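Local coordinates for protein fructosyl amine:oxygen oxidoreductase (PDB 4WCT) that deglycates fructosyl amines (Amadori products), probably by oxidising them with molecular oxygen through its bound FAD, at residues Ile31-Thr35 and Trp36-Thr40; Asp56-Val60 and Pro61-Ala65; Lys103-Pro106 and Val107-Pro110; Ala184-Ser187 and Ala188-Ala192. One frame throughout, in Å; residues are numbered along the deposited sequence. Where two conformers were deposited one is given.

Contact 1: residues Ile31-Thr35 and Trp36-Thr40; sequences IGAGT and WGCST. With FAD (flavin-adenine dinucleotide), chain C.
FAD O1A is gripped twice by T35, while the next amide, that of W36, takes the other phosphate of the cofactor. The hydroxyl T35 OG1 donates to FAD O1A at 2.6 Å, and T35 N reaches the same oxygen at 3.1 Å in a nearly straight bond. With OG1 beside its own backbone N (chi1 -46°), hydroxyl and amide can converge on the one oxygen. The hydroxyl also accepts from FAD O4' at 2.8 Å, which ties the ribityl chain to the pyrophosphate and fixes the rotation of the OG1 group. W36 N donates to FAD O1P at 2.8 Å. A water held by G37 N, and more weakly by G34 N, lies within hydrogen-bonding distance of O1P. The W36 indole lies beside the same phosphate, with FAD O2P above one face but displaced toward the rim; its NE1 is held by G389 O.

Close approach of backbone and cofactor depends on the glycines. G34 CA sits 3.3 Å from FAD O5B, and G37 CA makes a C-H...O contact of 3.1 Å to G32 O, drawing the first helical turn against the loop. C38 N closes that turn on G34 O at 2.9 Å, and C38 SG settles against A33 O. Strand, tight glycine turn and helix, with backbone amides at the helix start turned to a pyrophosphate, match the GxGxxG signature (G32, G34, G37) of Rossmann-type dinucleotide-binding folds.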
loop_
_atom_site.group_PDB
_atom_site.type_symbol
_atom_site.label_atom_id
_atom_site.label_comp_id
_atom_site.label_asym_id
_atom_site.label_seq_id
_atom_site.Cartn_x
_atom_site.Cartn_y
_atom_site.Cartn_z
ATOM N N ILE A 31 6.918 15.444 -3.865
ATOM C CA ILE A 31 7.221 14.594 -4.986
ATOM C C ILE A 31 6.408 13.303 -4.840
ATOM O O ILE A 31 6.681 12.458 -3.973
ATOM C CB ILE A 31 8.728 14.260 -5.050
ATOM C CG1 ILE A 31 9.604 15.536 -5.045
ATOM C CG2 ILE A 31 9.042 13.356 -6.216
ATOM C CD1 ILE A 31 11.074 15.273 -4.802
ATOM N N GLY A 32 5.464 13.147 -5.753
ATOM C CA GLY A 32 4.550 12.009 -5.796
ATOM C C GLY A 32 3.140 12.361 -5.313
ATOM O O GLY A 32 2.918 12.672 -4.127
ATOM N N ALA A 33 2.220 12.337 -6.240
ATOM C CA ALA A 33 0.769 12.611 -5.996
ATOM C C ALA A 33 -0.005 11.290 -5.905
ATOM O O ALA A 33 -1.014 11.074 -6.602
ATOM C CB ALA A 33 0.214 13.479 -7.103
ATOM N N GLY A 34 0.517 10.380 -5.087
ATOM C CA GLY A 34 -0.135 9.085 -4.846
ATOM C C GLY A 34 -0.877 9.053 -3.530
ATOM O O GLY A 34 -1.385 10.081 -3.045
ATOM N N THR A 35 -0.895 7.877 -2.921
ATOM C CA THR A 35 -1.623 7.648 -1.666
ATOM C C THR A 35 -1.210 8.644 -0.603
ATOM O O THR A 35 -2.051 9.392 -0.065
ATOM C CB THR A 35 -1.396 6.229 -1.120
ATOM O OG1 THR A 35 -1.540 5.256 -2.160
ATOM C CG2 THR A 35 -2.364 5.951 0.007
ATOM N N TRP A 36 0.097 8.719 -0.360
ATOM C CA TRP A 36 0.621 9.536 0.715
ATOM C C TRP A 36 0.851 10.996 0.335
ATOM O O TRP A 36 0.603 11.901 1.148
ATOM C CB TRP A 36 1.893 8.936 1.288
ATOM C CG TRP A 36 1.730 7.602 1.989
ATOM C CD1 TRP A 36 0.570 6.851 2.116
ATOM C CD2 TRP A 36 2.714 6.953 2.797
ATOM N NE1 TRP A 36 0.807 5.749 2.934
ATOM C CE2 TRP A 36 2.094 5.821 3.395
ATOM C CE3 TRP A 36 4.058 7.237 3.115
ATOM C CZ2 TRP A 36 2.785 4.956 4.236
ATOM C CZ3 TRP A 36 4.726 6.384 3.981
ATOM C CH2 TRP A 36 4.086 5.267 4.536
ATOM N N GLY A 37 1.158 11.218 -0.946
ATOM C CA GLY A 37 1.352 12.554 -1.476
ATOM C C GLY A 37 0.083 13.355 -1.512
ATOM O O GLY A 37 0.078 14.518 -1.100
ATOM N N CYS A 38 -1.026 12.739 -1.911
ATOM C CA CYS A 38 -2.290 13.457 -1.919
ATOM C C CYS A 38 -2.763 13.699 -0.505
ATOM O O CYS A 38 -3.316 14.763 -0.229
ATOM C CB CYS A 38 -3.353 12.735 -2.753
ATOM S SG CYS A 38 -3.055 12.752 -4.533
ATOM N N SER A 39 -2.563 12.732 0.394
ATOM C CA SER A 39 -2.937 12.941 1.787
ATOM C C SER A 39 -2.140 14.101 2.360
ATOM O O SER A 39 -2.680 14.948 3.080
ATOM C CB SER A 39 -2.720 11.678 2.623
ATOM O OG SER A 39 -3.153 11.828 3.975
ATOM N N THR A 40 -0.829 14.101 2.107
ATOM C CA THR A 40 0.047 15.163 2.596
ATOM C C THR A 40 -0.380 16.534 2.044
ATOM O O THR A 40 -0.536 17.492 2.812
ATOM C CB THR A 40 1.499 14.866 2.215
ATOM O OG1 THR A 40 1.929 13.651 2.841
ATOM C CG2 THR A 40 2.408 16.006 2.631
HETATM P PA FAD C . 1.832 5.218 -4.332
HETATM O O1A FAD C . 0.384 5.208 -3.936
HETATM O O2A FAD C . 2.384 4.158 -5.234
HETATM O O5B FAD C . 2.102 6.632 -4.962
HETATM C C5B FAD C . 3.411 6.957 -5.453
HETATM C C4B FAD C . 3.262 8.097 -6.454
HETATM O O4B FAD C . 4.592 8.602 -6.803
HETATM C C3B FAD C . 2.578 7.702 -7.758
HETATM O O3B FAD C . 1.439 8.529 -8.047
HETATM C C2B FAD C . 3.675 7.879 -8.812
HETATM O O2B FAD C . 3.221 8.203 -10.123
HETATM C C1B FAD C . 4.564 8.944 -8.167
HETATM N N9A FAD C . 5.943 8.911 -8.702
HETATM C C8A FAD C . 6.664 7.834 -9.062
HETATM N N7A FAD C . 7.860 8.211 -9.568
HETATM C C5A FAD C . 7.913 9.562 -9.436
HETATM C C6A FAD C . 8.862 10.595 -9.830
HETATM N N6A FAD C . 10.035 10.268 -10.399
HETATM N N1A FAD C . 8.494 11.877 -9.623
HETATM C C2A FAD C . 7.343 12.237 -9.040
HETATM N N3A FAD C . 6.409 11.336 -8.692
HETATM C C4A FAD C . 6.657 10.016 -8.880
HETATM N N1 FAD C . -2.127 -1.403 1.740
HETATM C C2 FAD C . -3.157 -1.480 2.653
HETATM O O2 FAD C . -3.175 -0.646 3.557
HETATM N N3 FAD C . -4.162 -2.346 2.502
HETATM C C4 FAD C . -4.154 -3.289 1.536
HETATM O O4 FAD C . -5.073 -4.137 1.366
HETATM C C4X FAD C . -3.084 -3.285 0.554
HETATM N N5 FAD C . -3.050 -4.203 -0.448
HETATM C C5X FAD C . -2.173 -4.007 -1.480
HETATM C C6 FAD C . -2.249 -4.773 -2.639
HETATM C C7 FAD C . -1.291 -4.634 -3.625
HETATM C C7M FAD C . -1.437 -5.412 -4.883
HETATM C C8 FAD C . -0.236 -3.625 -3.468
HETATM C C8M FAD C . 0.796 -3.393 -4.510
HETATM C C9 FAD C . -0.212 -2.792 -2.377
HETATM C C9A FAD C . -1.109 -2.980 -1.347
HETATM N N10 FAD C . -1.030 -2.198 -0.191
HETATM C C10 FAD C . -2.076 -2.273 0.731
HETATM C "C1'" FAD C . 0.008 -1.214 0.081
HETATM C "C2'" FAD C . -0.391 0.198 -0.317
HETATM O "O2'" FAD C . -0.929 0.124 -1.630
HETATM C "C3'" FAD C . 0.860 1.086 -0.285
HETATM O "O3'" FAD C . 1.577 0.878 0.941
HETATM C "C4'" FAD C . 0.509 2.567 -0.449
HETATM O "O4'" FAD C . -0.448 2.718 -1.496
HETATM C "C5'" FAD C . 1.785 3.310 -0.824
HETATM O "O5'" FAD C . 1.486 4.701 -0.933
HETATM P P FAD C . 2.587 5.700 -1.543
HETATM O O1P FAD C . 1.976 7.082 -1.580
HETATM O O2P FAD C . 3.874 5.440 -0.797
HETATM O O3P FAD C . 2.768 5.166 -3.046
HETATM O O HOH W 1 2.326 9.424 -2.912
#

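Contact 2: residues Asp56-Val60 and Pro61-Ala65. With FAD (flavin-adenine dinucleotide), chain C.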
loop_
_atom_site.group_PDB
_atom_site.type_symbol
_atom_site.label_atom_id
_atom_site.label_comp_id
_atom_site.label_asym_id
_atom_site.label_seq_id
_atom_site.Cartn_x
_atom_site.Cartn_y
_atom_site.Cartn_z
ATOM N N ASP A 56 4.135 14.959 -10.220
ATOM C CA ASP A 56 4.008 13.511 -10.545
ATOM C C ASP A 56 4.147 13.331 -12.035
ATOM O O ASP A 56 3.585 14.113 -12.800
ATOM C CB ASP A 56 2.614 13.001 -10.086
ATOM C CG ASP A 56 2.566 11.480 -9.861
ATOM O OD1 ASP A 56 2.718 10.725 -10.833
ATOM O OD2 ASP A 56 2.267 11.063 -8.721
ATOM N N PRO A 57 4.712 12.208 -12.469
ATOM C CA PRO A 57 4.766 11.962 -13.902
ATOM C C PRO A 57 3.419 11.670 -14.538
ATOM O O PRO A 57 3.301 11.683 -15.774
ATOM C CB PRO A 57 5.675 10.712 -14.009
ATOM C CG PRO A 57 5.637 10.101 -12.644
ATOM C CD PRO A 57 5.587 11.277 -11.731
ATOM N N HIS A 58 2.417 11.373 -13.717
ATOM C CA HIS A 58 1.111 11.027 -14.224
ATOM C C HIS A 58 0.043 11.857 -13.533
ATOM O O HIS A 58 0.107 12.087 -12.336
ATOM C CB HIS A 58 0.808 9.539 -13.936
ATOM C CG HIS A 58 1.842 8.608 -14.476
ATOM N ND1 HIS A 58 1.888 8.249 -15.799
ATOM C CD2 HIS A 58 2.781 7.861 -13.849
ATOM C CE1 HIS A 58 2.894 7.408 -15.990
ATOM N NE2 HIS A 58 3.485 7.197 -14.829
ATOM N N PRO A 59 -1.031 12.141 -14.248
ATOM C CA PRO A 59 -2.190 12.735 -13.598
ATOM C C PRO A 59 -2.889 11.797 -12.640
ATOM O O PRO A 59 -2.777 10.577 -12.791
ATOM C CB PRO A 59 -3.131 13.090 -14.759
ATOM C CG PRO A 59 -2.618 12.385 -15.946
ATOM C CD PRO A 59 -1.230 11.901 -15.685
ATOM N N VAL A 60 -3.458 12.364 -11.579
ATOM C CA VAL A 60 -4.177 11.579 -10.563
ATOM C C VAL A 60 -5.454 11.036 -11.188
ATOM O O VAL A 60 -6.169 11.782 -11.861
ATOM C CB VAL A 60 -4.533 12.461 -9.359
ATOM C CG1 VAL A 60 -5.424 11.731 -8.350
ATOM C CG2 VAL A 60 -3.280 13.048 -8.700
ATOM N N PRO A 61 -5.748 9.731 -11.023
ATOM C CA PRO A 61 -4.989 8.724 -10.287
ATOM C C PRO A 61 -3.891 8.122 -11.145
ATOM O O PRO A 61 -4.119 7.723 -12.286
ATOM C CB PRO A 61 -6.056 7.657 -9.969
ATOM C CG PRO A 61 -7.027 7.753 -11.099
ATOM C CD PRO A 61 -6.982 9.169 -11.616
ATOM N N SER A 62 -2.671 8.169 -10.648
ATOM C CA SER A 62 -1.553 7.641 -11.425
ATOM C C SER A 62 -1.746 6.147 -11.693
ATOM O O SER A 62 -1.986 5.384 -10.767
ATOM C CB SER A 62 -0.277 7.852 -10.640
ATOM O OG SER A 62 0.807 7.187 -11.270
ATOM N N PRO A 63 -1.482 5.696 -12.918
ATOM C CA PRO A 63 -1.542 4.256 -13.222
ATOM C C PRO A 63 -0.524 3.426 -12.457
ATOM O O PRO A 63 -0.736 2.220 -12.259
ATOM C CB PRO A 63 -1.217 4.197 -14.714
ATOM C CG PRO A 63 -1.604 5.550 -15.234
ATOM C CD PRO A 63 -1.176 6.481 -14.118
ATOM N N ILE A 64 0.555 4.051 -12.014
ATOM C CA ILE A 64 1.547 3.317 -11.184
ATOM C C ILE A 64 1.429 3.503 -9.652
ATOM O O ILE A 64 2.197 2.903 -8.888
ATOM C CB ILE A 64 2.989 3.620 -11.626
ATOM C CG1 ILE A 64 3.395 5.052 -11.239
ATOM C CG2 ILE A 64 3.153 3.330 -13.097
ATOM C CD1 ILE A 64 4.849 5.371 -11.542
ATOM N N ALA A 65 0.433 4.250 -9.181
ATOM C CA ALA A 65 0.253 4.393 -7.752
ATOM C C ALA A 65 -0.308 3.083 -7.224
ATOM O O ALA A 65 -1.298 2.555 -7.754
ATOM C CB ALA A 65 -0.679 5.536 -7.409
HETATM P PA FAD C . 1.832 5.218 -4.332
HETATM O O1A FAD C . 0.384 5.208 -3.936
HETATM O O2A FAD C . 2.384 4.158 -5.234
HETATM O O5B FAD C . 2.102 6.632 -4.962
HETATM C C5B FAD C . 3.411 6.957 -5.453
HETATM C C4B FAD C . 3.262 8.097 -6.454
HETATM O O4B FAD C . 4.592 8.602 -6.803
HETATM C C3B FAD C . 2.578 7.702 -7.758
HETATM O O3B FAD C . 1.439 8.529 -8.047
HETATM C C2B FAD C . 3.675 7.879 -8.812
HETATM O O2B FAD C . 3.221 8.203 -10.123
HETATM C C1B FAD C . 4.564 8.944 -8.167
HETATM N N9A FAD C . 5.943 8.911 -8.702
HETATM C C8A FAD C . 6.664 7.834 -9.062
HETATM N N7A FAD C . 7.860 8.211 -9.568
HETATM C C5A FAD C . 7.913 9.562 -9.436
HETATM C C6A FAD C . 8.862 10.595 -9.830
HETATM N N6A FAD C . 10.035 10.268 -10.399
HETATM N N1A FAD C . 8.494 11.877 -9.623
HETATM C C2A FAD C . 7.343 12.237 -9.040
HETATM N N3A FAD C . 6.409 11.336 -8.692
HETATM C C4A FAD C . 6.657 10.016 -8.880
HETATM N N1 FAD C . -2.127 -1.403 1.740
HETATM C C2 FAD C . -3.157 -1.480 2.653
HETATM O O2 FAD C . -3.175 -0.646 3.557
HETATM N N3 FAD C . -4.162 -2.346 2.502
HETATM C C4 FAD C . -4.154 -3.289 1.536
HETATM O O4 FAD C . -5.073 -4.137 1.366
HETATM C C4X FAD C . -3.084 -3.285 0.554
HETATM N N5 FAD C . -3.050 -4.203 -0.448
HETATM C C5X FAD C . -2.173 -4.007 -1.480
HETATM C C6 FAD C . -2.249 -4.773 -2.639
HETATM C C7 FAD C . -1.291 -4.634 -3.625
HETATM C C7M FAD C . -1.437 -5.412 -4.883
HETATM C C8 FAD C . -0.236 -3.625 -3.468
HETATM C C8M FAD C . 0.796 -3.393 -4.510
HETATM C C9 FAD C . -0.212 -2.792 -2.377
HETATM C C9A FAD C . -1.109 -2.980 -1.347
HETATM N N10 FAD C . -1.030 -2.198 -0.191
HETATM C C10 FAD C . -2.076 -2.273 0.731
HETATM C "C1'" FAD C . 0.008 -1.214 0.081
HETATM C "C2'" FAD C . -0.391 0.198 -0.317
HETATM O "O2'" FAD C . -0.929 0.124 -1.630
HETATM C "C3'" FAD C . 0.860 1.086 -0.285
HETATM O "O3'" FAD C . 1.577 0.878 0.941
HETATM C "C4'" FAD C . 0.509 2.567 -0.449
HETATM O "O4'" FAD C . -0.448 2.718 -1.496
HETATM C "C5'" FAD C . 1.785 3.310 -0.824
HETATM O "O5'" FAD C . 1.486 4.701 -0.933
HETATM P P FAD C . 2.587 5.700 -1.543
HETATM O O1P FAD C . 1.976 7.082 -1.580
HETATM O O2P FAD C . 3.874 5.440 -0.797
HETATM O O3P FAD C . 2.768 5.166 -3.046
#
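D56 and S62 meet at one ribose hydroxyl of the cofactor: FAD O2B donates to D56 OD1 at 2.7 Å and accepts from S62 OG at 2.9 Å. The second carboxylate oxygen, D56 OD2, takes the neighbouring hydroxyl FAD O3B at 2.7 Å, so the carboxylate spans both ribose oxygens. I64 CG1, from 61-65, packs against O2B, and P57 CD comes to 3.1 Å of FAD N3A at the adenine.

H58 of 56-60 leans on 61-65. Its CD2 approaches S62 OG at 3.3 Å, while CB rests on P63 CD and the side chain crosses that of I64 at about a right angle; the ring turns an edge, in plane, to O2B. An acidic residue ending the second strand of a Rossmann-type fold and clasping the adenosine ribose is a familiar feature of FAD enzymes, and D56, at the end of strand 52-56, fills that place.

The second shell fixes these groups. H58 N donates to D56 OD1 at 3.0 Å on the anti side of the carboxylate, an Asx turn, and A33 N of the glycine loop binds D56 OD2. For S62, an extended first torsion (chi1 172°) sets OG beside its own carbonyl carbon, where it accepts from I64 N at 3.2 Å in an ST turn, while A65 N closes a type I turn on S62 O. Farther out, the chain bends through a cis peptide between V60 and P61, and the P61 ring leans on M185 and I186 of helix 181-194.

Contact 3: residues Lys103-Pro106 and Val107-Pro110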
loop_
_atom_site.group_PDB
_atom_site.type_symbol
_atom_site.label_atom_id
_atom_site.label_comp_id
_atom_site.label_asym_id
_atom_site.label_seq_id
_atom_site.Cartn_x
_atom_site.Cartn_y
_atom_site.Cartn_z
ATOM N N LYS A 103 -14.110 7.009 9.384
ATOM C CA LYS A 103 -15.485 7.024 9.821
ATOM C C LYS A 103 -16.016 8.447 9.919
ATOM O O LYS A 103 -17.215 8.638 10.216
ATOM C CB LYS A 103 -15.611 6.323 11.178
ATOM C CG LYS A 103 -15.418 4.818 11.055
ATOM C CD LYS A 103 -15.796 4.083 12.332
ATOM C CE LYS A 103 -14.891 4.397 13.512
ATOM N NZ LYS A 103 -15.051 3.441 14.665
ATOM N N THR A 104 -15.156 9.456 9.762
ATOM C CA THR A 104 -15.535 10.830 10.119
ATOM C C THR A 104 -15.199 11.894 9.063
ATOM O O THR A 104 -15.963 12.841 8.844
ATOM C CB THR A 104 -14.939 11.224 11.489
ATOM O OG1 THR A 104 -15.645 10.529 12.518
ATOM C CG2 THR A 104 -15.093 12.720 11.759
ATOM N N ASP A 105 -13.997 11.836 8.501
ATOM C CA ASP A 105 -13.524 12.936 7.635
ATOM C C ASP A 105 -14.329 12.957 6.344
ATOM O O ASP A 105 -14.338 11.958 5.605
ATOM C CB ASP A 105 -12.036 12.722 7.316
ATOM C CG ASP A 105 -11.400 13.860 6.542
ATOM O OD1 ASP A 105 -12.066 14.535 5.712
ATOM O OD2 ASP A 105 -10.142 14.003 6.720
ATOM N N PRO A 106 -14.981 14.094 6.013
ATOM C CA PRO A 106 -15.858 14.112 4.842
ATOM C C PRO A 106 -15.180 13.729 3.505
ATOM O O PRO A 106 -15.834 13.198 2.613
ATOM C CB PRO A 106 -16.331 15.577 4.786
ATOM C CG PRO A 106 -16.302 15.984 6.209
ATOM C CD PRO A 106 -15.125 15.324 6.818
ATOM N N VAL A 107 -13.879 13.926 3.402
ATOM C CA VAL A 107 -13.176 13.604 2.186
ATOM C C VAL A 107 -13.041 12.083 2.024
ATOM O O VAL A 107 -12.994 11.572 0.900
ATOM C CB VAL A 107 -11.785 14.261 2.218
ATOM C CG1 VAL A 107 -10.877 13.685 1.151
ATOM C CG2 VAL A 107 -11.930 15.770 2.053
ATOM N N PHE A 108 -12.963 11.364 3.146
ATOM C CA PHE A 108 -12.653 9.919 3.114
ATOM C C PHE A 108 -13.825 9.004 3.477
ATOM O O PHE A 108 -13.904 7.863 3.047
ATOM C CB PHE A 108 -11.456 9.646 4.015
ATOM C CG PHE A 108 -10.227 10.374 3.583
ATOM C CD1 PHE A 108 -9.484 9.910 2.514
ATOM C CD2 PHE A 108 -9.841 11.554 4.196
ATOM C CE1 PHE A 108 -8.374 10.605 2.095
ATOM C CE2 PHE A 108 -8.756 12.282 3.734
ATOM C CZ PHE A 108 -7.985 11.761 2.721
ATOM N N GLN A 109 -14.691 9.498 4.338
ATOM C CA GLN A 109 -15.775 8.700 4.910
ATOM C C GLN A 109 -16.705 7.992 3.926
ATOM O O GLN A 109 -17.104 6.844 4.193
ATOM C CB GLN A 109 -16.611 9.601 5.806
ATOM C CG GLN A 109 -17.760 8.899 6.512
ATOM C CD GLN A 109 -19.030 8.938 5.734
ATOM O OE1 GLN A 109 -19.137 9.585 4.699
ATOM N NE2 GLN A 109 -20.028 8.193 6.218
ATOM N N PRO A 110 -16.938 8.565 2.738
ATOM C CA PRO A 110 -17.812 7.859 1.807
ATOM C C PRO A 110 -17.223 6.574 1.254
ATOM O O PRO A 110 -17.949 5.781 0.632
ATOM C CB PRO A 110 -17.965 8.859 0.679
ATOM C CG PRO A 110 -17.923 10.178 1.402
ATOM C CD PRO A 110 -16.791 9.986 2.366
#
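D105 and the residues just after it form a compact Asx turn, in the loop that leads from helix 86-102 to strand 112-113. The hydrogen bonds all converge on D105. Its side-chain OD1 accepts from V107 N at 3.0 Å, approached from above the carboxylate plane, and its backbone O accepts from two amides. Q109 N reaches D105 O at 2.8 Å nearly along the C=O axis, whereas F108 N, at 2.9 Å, comes from well above the carbonyl plane. The one oxygen thus closes two overlapping turns, to the third and fourth residues on, and the chain then runs into the short 3-10 segment.

The charge pairing reaches beyond the loop: D105 OD2 forms a salt bridge with R46 NH1 of helix 35-46, which pins the turn to the helix that follows the glycine loop. The same carboxylate, whose CG lies anti to its backbone N (chi1 -174°), runs alongside the F108 side chain. Its plane stands almost perpendicular to the ring, 89° apart, with OD2 at the ring edge.

In the apolar packing, V107 CG1 sits 3.6 Å above the F108 ring, over its centre, while the ring also touches L42 of helix 35-46 and M393 of helix 393-404. Two side-chain carbons meet backbone carbonyls on the exposed side: Q109 CG lies against K103 O at 3.8 Å, and P110 CD comes to 3.4 Å of P106 O.

Contact 4: residues Ala184-Ser187 and Ala188-Ala192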
loop_
_atom_site.group_PDB
_atom_site.type_symbol
_atom_site.label_atom_id
_atom_site.label_comp_id
_atom_site.label_asym_id
_atom_site.label_seq_id
_atom_site.Cartn_x
_atom_site.Cartn_y
_atom_site.Cartn_z
ATOM N N ALA A 184 -10.988 7.435 -3.050
ATOM C CA ALA A 184 -10.589 8.217 -1.898
ATOM C C ALA A 184 -9.366 9.077 -2.231
ATOM O O ALA A 184 -9.263 10.212 -1.828
ATOM C CB ALA A 184 -10.317 7.317 -0.726
ATOM N N MET A 185 -8.460 8.545 -3.033
ATOM C CA MET A 185 -7.285 9.309 -3.465
ATOM C C MET A 185 -7.709 10.469 -4.375
ATOM O O MET A 185 -7.248 11.599 -4.206
ATOM C CB MET A 185 -6.279 8.381 -4.175
ATOM C CG MET A 185 -5.071 9.118 -4.677
ATOM S SD MET A 185 -3.816 7.919 -5.263
ATOM C CE MET A 185 -4.735 7.034 -6.466
ATOM N N ILE A 186 -8.639 10.209 -5.282
ATOM C CA ILE A 186 -9.203 11.243 -6.156
ATOM C C ILE A 186 -9.915 12.316 -5.322
ATOM O O ILE A 186 -9.792 13.523 -5.586
ATOM C CB ILE A 186 -10.180 10.636 -7.168
ATOM C CG1 ILE A 186 -9.401 9.764 -8.195
ATOM C CG2 ILE A 186 -10.951 11.735 -7.884
ATOM C CD1 ILE A 186 -10.255 8.936 -9.135
ATOM N N SER A 187 -10.632 11.880 -4.313
ATOM C CA SER A 187 -11.309 12.789 -3.384
ATOM C C SER A 187 -10.313 13.702 -2.688
ATOM O O SER A 187 -10.523 14.924 -2.614
ATOM C CB SER A 187 -12.164 11.992 -2.382
ATOM O OG SER A 187 -12.848 12.834 -1.462
ATOM N N ALA A 188 -9.201 13.141 -2.210
ATOM C CA ALA A 188 -8.184 13.938 -1.535
ATOM C C ALA A 188 -7.527 14.950 -2.473
ATOM O O ALA A 188 -7.336 16.120 -2.122
ATOM C CB ALA A 188 -7.182 13.025 -0.878
ATOM N N PHE A 189 -7.206 14.511 -3.687
ATOM C CA PHE A 189 -6.656 15.354 -4.742
ATOM C C PHE A 189 -7.610 16.509 -5.051
ATOM O O PHE A 189 -7.188 17.670 -5.011
ATOM C CB PHE A 189 -6.418 14.500 -5.991
ATOM C CG PHE A 189 -6.351 15.274 -7.273
ATOM C CD1 PHE A 189 -5.218 15.992 -7.614
ATOM C CD2 PHE A 189 -7.368 15.193 -8.187
ATOM C CE1 PHE A 189 -5.129 16.651 -8.836
ATOM C CE2 PHE A 189 -7.272 15.826 -9.431
ATOM C CZ PHE A 189 -6.200 16.638 -9.702
ATOM N N ASN A 190 -8.894 16.197 -5.259
ATOM C CA ASN A 190 -9.887 17.227 -5.610
ATOM C C ASN A 190 -9.968 18.277 -4.519
ATOM O O ASN A 190 -10.015 19.493 -4.791
ATOM C CB ASN A 190 -11.263 16.605 -5.805
ATOM C CG ASN A 190 -11.398 15.891 -7.141
ATOM O OD1 ASN A 190 -10.598 16.113 -8.050
ATOM N ND2 ASN A 190 -12.389 15.030 -7.265
ATOM N N GLU A 191 -9.947 17.830 -3.273
ATOM C CA GLU A 191 -10.091 18.762 -2.166
ATOM C C GLU A 191 -8.824 19.570 -1.935
ATOM O O GLU A 191 -8.883 20.795 -1.718
ATOM C CB GLU A 191 -10.529 18.025 -0.901
ATOM C CG GLU A 191 -10.673 18.929 0.292
ATOM C CD GLU A 191 -11.875 19.846 0.228
ATOM O OE1 GLU A 191 -12.565 19.891 -0.823
ATOM O OE2 GLU A 191 -12.153 20.461 1.292
ATOM N N ALA A 192 -7.644 18.936 -2.041
ATOM C CA ALA A 192 -6.401 19.711 -1.948
ATOM C C ALA A 192 -6.360 20.784 -3.035
ATOM O O ALA A 192 -5.981 21.943 -2.788
ATOM C CB ALA A 192 -5.181 18.786 -2.047
#
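I186 and N190 are brought side by side by their first torsions. With I186 CG1 beside the backbone N (chi1 -69°), CG2 is left anti to it, and N190 CG lies beside its own backbone N (chi1 -77°), so both side chains point the same way on one flank of the helix. The amide nitrogen N190 ND2 thus comes to 3.6 Å of I186 CG2, a van der Waals contact between methyl and amide nitrogen. I186 O is gripped by the backbone instead: N190 N donates to it at 2.8 Å. Although ND2 lies 3.4 Å from I186 O, the angle is too poor for a hydrogen bond.

F189 CG is anti to its backbone N (chi1 158°). Its CB lies 3.5 Å from M185 O, the ring presents an edge to I186 O, and the F189 and F199 rings pack edge-to-face. Regular i to i+4 bonds carry the backbone past these groups: A188 N donates to A184 O at 3.0 Å, F189 N to M185 O at 3.0 Å, and E191 N to S187 O at 3.0 Å. The A188 methyl lies against both carbonyl oxygens, A184 O and M185 O, at nearly equal distances.

S187 OG binds V107 O of the loop 103-110, and E191 OE1 forms a salt bridge with R194 NE one turn on. M185 and A184 lean on M393 of helix 393-404, while E191 and A192 face helix 35-46. The arrangement is a straightforward alpha-helical segment, packed beside helix 35-46, which follows the glycine loop of the FAD-binding fold.

In chain order, contacts 1 and 2 come first, at the ends of neighbouring parallel strands 28-31 and 52-56, and both touch FAD; their centres are about 10 Å apart and A33 N binds D56 OD2. Contact 4, on helix 181-194, also lies about 10 Å from contact 1, where M185 SD packs on G34 and T35, and about 13 Å from contact 2, where V60 meets F189. Contact 3 does not touch FAD, the F108 side chain being about 12 Å from it; its centre lies about 18 Å from contact 1 and 23 Å from contact 2. Of the other three it touches only contact 4, through V107 and F108; the loop also packs on helix 35-46.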